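Local structure of L-lysine 6-oxidase (Marinomonas mediterranea, 3WEU) at residues Y429-D433 with M434-S438; W455-N459 with P460-K464; S602-P605 with A606-I610. The protein oxidises the epsilon-amino group of L-lysine with a cysteine tryptophylquinone cofactor, releasing ammonium and hydrogen peroxide, the latter giving it antibacterial activity. One frame throughout, in Å; residues are numbered along the deposited sequence. Where two conformers were deposited one is given.

Contact 1. Residues Y429-D433 with M434-S438; sequences YPVSD and MDTAS
S432 caps the start of helix 433-439 and bonds to M434. Its hydroxyl oxygen lies anti to its own backbone N (chi1 168°), turned back beside the carbonyl carbon. From there S432 OG accepts from M434 N at 3.1 Å. This is the N-cap bond, moderately bent at 139°. M434 CB also lies close to the same hydroxyl oxygen, at 3.5 Å from S432 OG. The backbone of S432 takes the next donors. S432 O accepts from D435 N at 3.1 Å, with the donor well above the carbonyl plane. It also receives a weak bond from T436 N. From the next residue, D433 O accepts from A437 N at 3.1 Å, and T436 N adds a weak bond to the same oxygen. The amides of M434 to A437 thus find acceptors on S432 and D433, though both bonds of T436 N are weak.

Two waters complete the turn. One accepts from S432 N and donates to D435 OD2 at 2.7 Å, so it links the cap residue to the third residue after it. The other donates to D433 OD1 and is hydrogen-bonded to T436 OG1 at 2.8 Å. The other carboxylate oxygen of D435 turns to the N-terminal strand 4-13. D435 OD1 is bonded there to H6 ND1 and S8 N. The M434 side chain packs on H6 as well.

The apolar part is small. V431 CG1 meets T436 CG2 at 3.6 Å, the two side chains crossing at a slant. T436 CG2 also lies near S432 O.

D433 and D435 place two carboxylates at the N-terminal end of the helix, where its dipole would probably favour their negative charge.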
loop_
_atom_site.group_PDB
_atom_site.type_symbol
_atom_site.label_atom_id
_atom_site.label_comp_id
_atom_site.label_asym_id
_atom_site.label_seq_id
_atom_site.Cartn_x
_atom_site.Cartn_y
_atom_site.Cartn_z
ATOM N N TYR A 429 -4.866 51.327 20.103
ATOM C CA TYR A 429 -4.080 51.604 18.935
ATOM C C TYR A 429 -4.991 51.982 17.781
ATOM O O TYR A 429 -6.194 51.672 17.797
ATOM C CB TYR A 429 -3.348 50.302 18.599
ATOM C CG TYR A 429 -2.296 49.904 19.623
ATOM C CD1 TYR A 429 -1.235 50.730 19.879
ATOM C CD2 TYR A 429 -2.332 48.656 20.289
ATOM C CE1 TYR A 429 -0.268 50.389 20.789
ATOM C CE2 TYR A 429 -1.328 48.325 21.174
ATOM C CZ TYR A 429 -0.307 49.160 21.430
ATOM O OH TYR A 429 0.700 48.909 22.421
ATOM N N PRO A 430 -4.424 52.600 16.761
ATOM C CA PRO A 430 -5.201 52.968 15.568
ATOM C C PRO A 430 -5.486 51.792 14.640
ATOM O O PRO A 430 -5.044 51.782 13.538
ATOM C CB PRO A 430 -4.324 54.022 14.879
ATOM C CG PRO A 430 -2.946 53.786 15.394
ATOM C CD PRO A 430 -3.084 53.226 16.781
ATOM N N VAL A 431 -6.243 50.823 15.131
ATOM C CA VAL A 431 -6.614 49.614 14.428
ATOM C C VAL A 431 -8.065 49.423 14.831
ATOM O O VAL A 431 -8.397 49.436 16.011
ATOM C CB VAL A 431 -5.799 48.400 14.940
ATOM C CG1 VAL A 431 -6.228 47.150 14.289
ATOM C CG2 VAL A 431 -4.316 48.638 14.637
ATOM N N SER A 432 -8.943 49.269 13.874
ATOM C CA SER A 432 -10.340 48.993 14.171
ATOM C C SER A 432 -10.498 47.681 14.913
ATOM O O SER A 432 -9.886 46.700 14.557
ATOM C CB SER A 432 -11.099 48.910 12.819
ATOM O OG SER A 432 -12.391 48.386 13.010
ATOM N N ASP A 433 -11.416 47.621 15.884
ATOM C CA ASP A 433 -11.822 46.342 16.470
ATOM C C ASP A 433 -12.343 45.318 15.530
ATOM O O ASP A 433 -12.179 44.116 15.727
ATOM C CB ASP A 433 -12.931 46.567 17.504
ATOM C CG ASP A 433 -12.410 47.181 18.757
ATOM O OD1 ASP A 433 -11.150 47.203 18.970
ATOM O OD2 ASP A 433 -13.266 47.613 19.561
ATOM N N MET A 434 -13.007 45.767 14.463
ATOM C CA MET A 434 -13.541 44.803 13.490
ATOM C C MET A 434 -12.422 44.094 12.706
ATOM O O MET A 434 -12.522 42.874 12.347
ATOM C CB MET A 434 -14.438 45.550 12.518
ATOM C CG MET A 434 -15.620 46.216 13.220
ATOM S SD MET A 434 -16.633 47.019 11.896
ATOM C CE MET A 434 -17.071 45.537 11.084
ATOM N N ASP A 435 -11.281 44.788 12.615
ATOM C CA ASP A 435 -10.153 44.216 11.934
ATOM C C ASP A 435 -9.421 43.207 12.825
ATOM O O ASP A 435 -8.865 42.251 12.326
ATOM C CB ASP A 435 -9.156 45.281 11.525
ATOM C CG ASP A 435 -9.640 46.133 10.354
ATOM O OD1 ASP A 435 -10.668 45.766 9.718
ATOM O OD2 ASP A 435 -8.935 47.166 10.097
ATOM N N THR A 436 -9.416 43.431 14.130
ATOM C CA THR A 436 -8.741 42.452 14.998
ATOM C C THR A 436 -9.595 41.208 15.230
ATOM O O THR A 436 -9.051 40.114 15.462
ATOM C CB THR A 436 -8.314 43.110 16.307
ATOM O OG1 THR A 436 -9.462 43.524 17.042
ATOM C CG2 THR A 436 -7.418 44.278 16.029
ATOM N N ALA A 437 -10.933 41.359 15.175
ATOM C CA ALA A 437 -11.828 40.294 15.569
ATOM C C ALA A 437 -11.852 39.160 14.590
ATOM O O ALA A 437 -12.287 38.102 14.970
ATOM C CB ALA A 437 -13.248 40.786 15.747
ATOM N N SER A 438 -11.456 39.382 13.343
ATOM C CA SER A 438 -11.453 38.305 12.391
ATOM C C SER A 438 -10.168 37.509 12.554
ATOM O O SER A 438 -10.175 36.326 12.978
ATOM C CB SER A 438 -11.567 38.860 10.965
ATOM O OG SER A 438 -10.614 39.902 10.783
HETATM O O HOH W 1 -7.799 49.258 11.295
HETATM O O HOH W 2 -9.012 45.432 19.012
#

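Contact 2. Residues W455-N459 with P460-K464; sequences WSLQN and PVIYK. With EDO (1,2-ethanediol), chain I.
N459 forms an Asx turn with V461 at the start of the 3-10 segment 460-462. A second 3-10 segment, 455-458, comes before it, and N459 is the one residue between them. A chi1 of -162° sets its CG beside the carbonyl carbon and carries the amide alongside the next turn. N459 OD1 accepts from V461 N at 3.1 Å in a nearly straight bond of 167°, the donor lying above the amide plane. V461 CG2 comes up to the same oxygen. N459 O accepts from I462 N at 3.2 Å, again from above its carbonyl plane.

The amide also grips a 1,2-ethanediol, probably from the crystallisation liquor. EDO O1 donates to N459 OD1 at 2.7 Å, and N459 ND2 donates to EDO O2. The two bonds use both ends of the diol.

L457 lies at about a right angle to both I462 and Y463. L457 CD1 touches I462 CD1 at 4.2 Å, and I462 CD1 also reaches S456 O. L457 O sits at the edge of the Y463 ring, near its plane. Helix 261-272 packs beside this group through L261 and C265, and C490 of helix 489-492 meets I462 and N459. The buried hydroxyl of Y463 is satisfied by the chain itself: Y463 OH donates to L457 O at 2.6 Å, in the carbonyl plane and on a lone pair.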
loop_
_atom_site.group_PDB
_atom_site.type_symbol
_atom_site.label_atom_id
_atom_site.label_comp_id
_atom_site.label_asym_id
_atom_site.label_seq_id
_atom_site.Cartn_x
_atom_site.Cartn_y
_atom_site.Cartn_z
ATOM N N TRP A 455 3.612 31.979 6.546
ATOM C CA TRP A 455 4.539 33.055 6.847
ATOM C C TRP A 455 4.636 34.122 5.795
ATOM O O TRP A 455 5.297 35.150 6.020
ATOM C CB TRP A 455 5.936 32.504 7.243
ATOM C CG TRP A 455 6.360 31.312 6.497
ATOM C CD1 TRP A 455 6.645 30.098 7.013
ATOM C CD2 TRP A 455 6.653 31.234 5.096
ATOM N NE1 TRP A 455 7.047 29.246 6.028
ATOM C CE2 TRP A 455 7.123 29.926 4.846
ATOM C CE3 TRP A 455 6.645 32.164 4.043
ATOM C CZ2 TRP A 455 7.456 29.458 3.542
ATOM C CZ3 TRP A 455 7.039 31.710 2.736
ATOM C CH2 TRP A 455 7.399 30.346 2.512
ATOM N N SER A 456 3.884 33.970 4.702
ATOM C CA SER A 456 3.751 35.132 3.813
ATOM C C SER A 456 3.090 36.283 4.497
ATOM O O SER A 456 3.300 37.433 4.144
ATOM C CB SER A 456 3.012 34.720 2.520
ATOM O OG SER A 456 1.712 34.212 2.763
ATOM N N LEU A 457 2.241 36.016 5.492
ATOM C CA LEU A 457 1.605 37.114 6.180
ATOM C C LEU A 457 2.508 37.957 7.027
ATOM O O LEU A 457 2.114 39.048 7.507
ATOM C CB LEU A 457 0.472 36.593 7.055
ATOM C CG LEU A 457 -0.887 36.282 6.431
ATOM C CD1 LEU A 457 -1.578 37.567 6.154
ATOM C CD2 LEU A 457 -0.823 35.418 5.199
ATOM N N GLN A 458 3.710 37.455 7.291
ATOM C CA GLN A 458 4.703 38.215 7.982
ATOM C C GLN A 458 5.472 39.172 7.048
ATOM O O GLN A 458 6.220 40.042 7.513
ATOM C CB GLN A 458 5.729 37.284 8.640
ATOM C CG GLN A 458 5.167 36.544 9.854
ATOM C CD GLN A 458 6.153 35.533 10.377
ATOM O OE1 GLN A 458 7.354 35.820 10.506
ATOM N NE2 GLN A 458 5.667 34.302 10.615
ATOM N N ASN A 459 5.263 39.008 5.787
ATOM C CA ASN A 459 6.023 39.783 4.802
ATOM C C ASN A 459 5.373 41.106 4.435
ATOM O O ASN A 459 4.313 41.094 3.892
ATOM C CB ASN A 459 6.244 38.973 3.561
ATOM C CG ASN A 459 7.375 39.558 2.735
ATOM O OD1 ASN A 459 7.565 40.765 2.767
ATOM N ND2 ASN A 459 8.173 38.713 2.111
ATOM N N PRO A 460 5.979 42.241 4.820
ATOM C CA PRO A 460 5.299 43.462 4.613
ATOM C C PRO A 460 4.985 43.765 3.154
ATOM O O PRO A 460 4.053 44.575 2.916
ATOM C CB PRO A 460 6.273 44.528 5.124
ATOM C CG PRO A 460 7.610 43.883 5.111
ATOM C CD PRO A 460 7.292 42.452 5.433
ATOM N N VAL A 461 5.705 43.138 2.233
ATOM C CA VAL A 461 5.448 43.465 0.810
ATOM C C VAL A 461 4.074 43.032 0.280
ATOM O O VAL A 461 3.657 43.473 -0.790
ATOM C CB VAL A 461 6.540 42.955 -0.120
ATOM C CG1 VAL A 461 7.946 43.355 0.366
ATOM C CG2 VAL A 461 6.400 41.478 -0.350
ATOM N N ILE A 462 3.339 42.170 1.005
ATOM C CA ILE A 462 1.985 41.848 0.590
ATOM C C ILE A 462 0.937 42.813 1.032
ATOM O O ILE A 462 -0.221 42.657 0.664
ATOM C CB ILE A 462 1.573 40.422 1.017
ATOM C CG1 ILE A 462 1.303 40.321 2.512
ATOM C CG2 ILE A 462 2.613 39.421 0.599
ATOM C CD1 ILE A 462 0.506 39.109 2.892
ATOM N N TYR A 463 1.301 43.802 1.825
ATOM C CA TYR A 463 0.394 44.781 2.368
ATOM C C TYR A 463 0.542 46.117 1.742
ATOM O O TYR A 463 1.644 46.554 1.489
ATOM C CB TYR A 463 0.653 45.039 3.847
ATOM C CG TYR A 463 0.482 43.811 4.788
ATOM C CD1 TYR A 463 1.530 42.981 5.055
ATOM C CD2 TYR A 463 -0.730 43.526 5.394
ATOM C CE1 TYR A 463 1.386 41.841 5.842
ATOM C CE2 TYR A 463 -0.898 42.424 6.204
ATOM C CZ TYR A 463 0.161 41.576 6.433
ATOM O OH TYR A 463 -0.053 40.517 7.267
ATOM N N LYS A 464 -0.554 46.831 1.588
ATOM C CA LYS A 464 -0.449 48.241 1.218
ATOM C C LYS A 464 -0.399 49.144 2.419
ATOM O O LYS A 464 0.047 50.276 2.304
ATOM C CB LYS A 464 -1.581 48.633 0.239
ATOM C CG LYS A 464 -2.954 48.108 0.599
ATOM C CD LYS A 464 -3.932 48.469 -0.519
ATOM C CE LYS A 464 -5.342 48.048 -0.195
ATOM N NZ LYS A 464 -5.898 48.915 0.900
HETATM C C1 EDO I . 11.123 41.619 1.937
HETATM O O1 EDO I . 10.124 41.690 2.963
HETATM C C2 EDO I . 11.394 40.236 1.400
HETATM O O2 EDO I . 10.273 39.799 0.592
#

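Contact 3. Residues S602-P605 with A606-I610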
loop_
_atom_site.group_PDB
_atom_site.type_symbol
_atom_site.label_atom_id
_atom_site.label_comp_id
_atom_site.label_asym_id
_atom_site.label_seq_id
_atom_site.Cartn_x
_atom_site.Cartn_y
_atom_site.Cartn_z
ATOM N N SER A 602 -19.565 7.177 24.224
ATOM C CA SER A 602 -18.164 7.665 24.186
ATOM C C SER A 602 -17.244 6.704 24.969
ATOM O O SER A 602 -16.026 6.775 24.832
ATOM C CB SER A 602 -18.136 9.094 24.764
ATOM O OG SER A 602 -18.265 8.999 26.129
ATOM N N HIS A 603 -17.812 5.810 25.759
ATOM C CA HIS A 603 -17.103 4.811 26.593
ATOM C C HIS A 603 -16.258 5.423 27.676
ATOM O O HIS A 603 -15.345 4.797 28.163
ATOM C CB HIS A 603 -16.200 3.921 25.724
ATOM C CG HIS A 603 -16.940 3.319 24.595
ATOM N ND1 HIS A 603 -17.737 2.221 24.755
ATOM C CD2 HIS A 603 -17.145 3.754 23.345
ATOM C CE1 HIS A 603 -18.350 1.946 23.625
ATOM N NE2 HIS A 603 -18.002 2.857 22.746
ATOM N N LEU A 604 -16.546 6.655 28.044
ATOM C CA LEU A 604 -15.751 7.289 29.046
ATOM C C LEU A 604 -16.616 8.051 30.028
ATOM O O LEU A 604 -17.605 8.674 29.633
ATOM C CB LEU A 604 -14.795 8.303 28.383
ATOM C CG LEU A 604 -13.677 7.688 27.504
ATOM C CD1 LEU A 604 -13.035 8.794 26.634
ATOM C CD2 LEU A 604 -12.689 6.931 28.380
ATOM N N PRO A 605 -16.156 8.128 31.264
ATOM C CA PRO A 605 -16.772 9.042 32.265
ATOM C C PRO A 605 -16.410 10.465 31.953
ATOM O O PRO A 605 -15.438 10.700 31.229
ATOM C CB PRO A 605 -16.154 8.614 33.559
ATOM C CG PRO A 605 -14.755 8.088 33.154
ATOM C CD PRO A 605 -14.941 7.478 31.790
ATOM N N ALA A 606 -17.178 11.401 32.462
ATOM C CA ALA A 606 -16.901 12.816 32.260
ATOM C C ALA A 606 -15.662 13.265 33.053
ATOM O O ALA A 606 -15.359 12.732 34.112
ATOM C CB ALA A 606 -18.166 13.617 32.676
ATOM N N GLY A 607 -14.975 14.274 32.573
ATOM C CA GLY A 607 -13.954 14.940 33.390
ATOM C C GLY A 607 -12.574 14.288 33.255
ATOM O O GLY A 607 -11.632 14.709 33.923
ATOM N N GLN A 608 -12.414 13.316 32.323
ATOM C CA GLN A 608 -11.168 12.615 32.174
ATOM C C GLN A 608 -10.400 13.241 31.009
ATOM O O GLN A 608 -11.040 13.525 29.973
ATOM C CB GLN A 608 -11.450 11.157 31.816
ATOM C CG GLN A 608 -10.173 10.321 31.786
ATOM C CD GLN A 608 -10.388 8.862 31.555
ATOM O OE1 GLN A 608 -11.508 8.358 31.630
ATOM N NE2 GLN A 608 -9.299 8.175 31.229
ATOM N N GLN A 609 -9.073 13.448 31.125
ATOM C CA GLN A 609 -8.317 13.988 30.036
ATOM C C GLN A 609 -7.949 12.902 29.069
ATOM O O GLN A 609 -7.408 11.911 29.473
ATOM C CB GLN A 609 -7.057 14.699 30.497
ATOM C CG GLN A 609 -6.442 15.550 29.393
ATOM C CD GLN A 609 -5.046 15.996 29.751
ATOM O OE1 GLN A 609 -4.122 15.160 29.857
ATOM N NE2 GLN A 609 -4.898 17.290 30.050
ATOM N N ILE A 610 -8.241 13.061 27.815
ATOM C CA ILE A 610 -7.958 12.018 26.841
ATOM C C ILE A 610 -7.545 12.649 25.558
ATOM O O ILE A 610 -7.610 13.837 25.375
ATOM C CB ILE A 610 -9.202 11.109 26.561
ATOM C CG1 ILE A 610 -10.263 11.741 25.706
ATOM C CG2 ILE A 610 -9.758 10.546 27.828
ATOM C CD1 ILE A 610 -10.771 13.057 26.095
#
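L604 points its CD1 branch at I610, and the methyl carbons L604 CD1 and I610 CG2 meet at 3.9 Å. The two side chains cross at a slant. I610 CG1 comes almost as near to the same methyl, at 4.2 Å from L604 CD1. The other branch, L604 CD2, touches the amide oxygen Q608 OE1 at 3.7 Å. Here the side chains stand at about a right angle. L604 thus divides its two methyls between an apolar neighbour and a polar one.

Q608 reaches back over the turn in an extended form. A chi1 of -174° sends its chain away from the backbone N, and it stays straight beyond CG. This brings OE1 to the ring of P605. Q608 OE1 lies 3.5 Å from P605 CD and nearly as close to P605 CG. The contact is van der Waals in kind. The P605 and Q608 side chains cross at a slant.

The segment is the connection from helix 596-602 to strand 609-611, which pairs antiparallel with strand 588-590. H603, the first residue past the helix, has positive phi (64°). G607 also has positive phi, at 89°. A side chain there would press on the carbonyl oxygen of the residue before, so the bend suits glycine. No hydrogen bond joins residues 602-605 to residues 606-610.

T591, just beyond strand 588-590, bonds to the turn through OG1, which meets both P605 O and Q608 N, and through its backbone, which meets G607 and Q608. I610 continues the pairing through V589. F679 of strand 675-680 also touches L604. At the exit from the helix, L604 N gives a weak bond to S602 OG at 3.5 Å.

Overall arrangement
All three are local contacts within continuous stretches, met in order along the chain. Contact 2 is buried, contact 1 partly buried, and contact 3 lies at the surface. Contacts 1 and 2 both belong to the C-terminal domain of the L-lysine epsilon-oxidase family, with centres about 18 Å apart, but they do not touch. Contact 1 leans on strand 4-13; contact 2 sits against helices 261-272 and 489-492. Helix 261-272 also meets contact 1, through F266 and Y429. Contact 3 is about 43 Å from contact 2, centre to centre, across the chain's centre. Contact 1 adds two waters to its capping and backbone bonds; contact 2 combines direct bonds with apolar packing; contact 3 has no hydrogen bond between its segments.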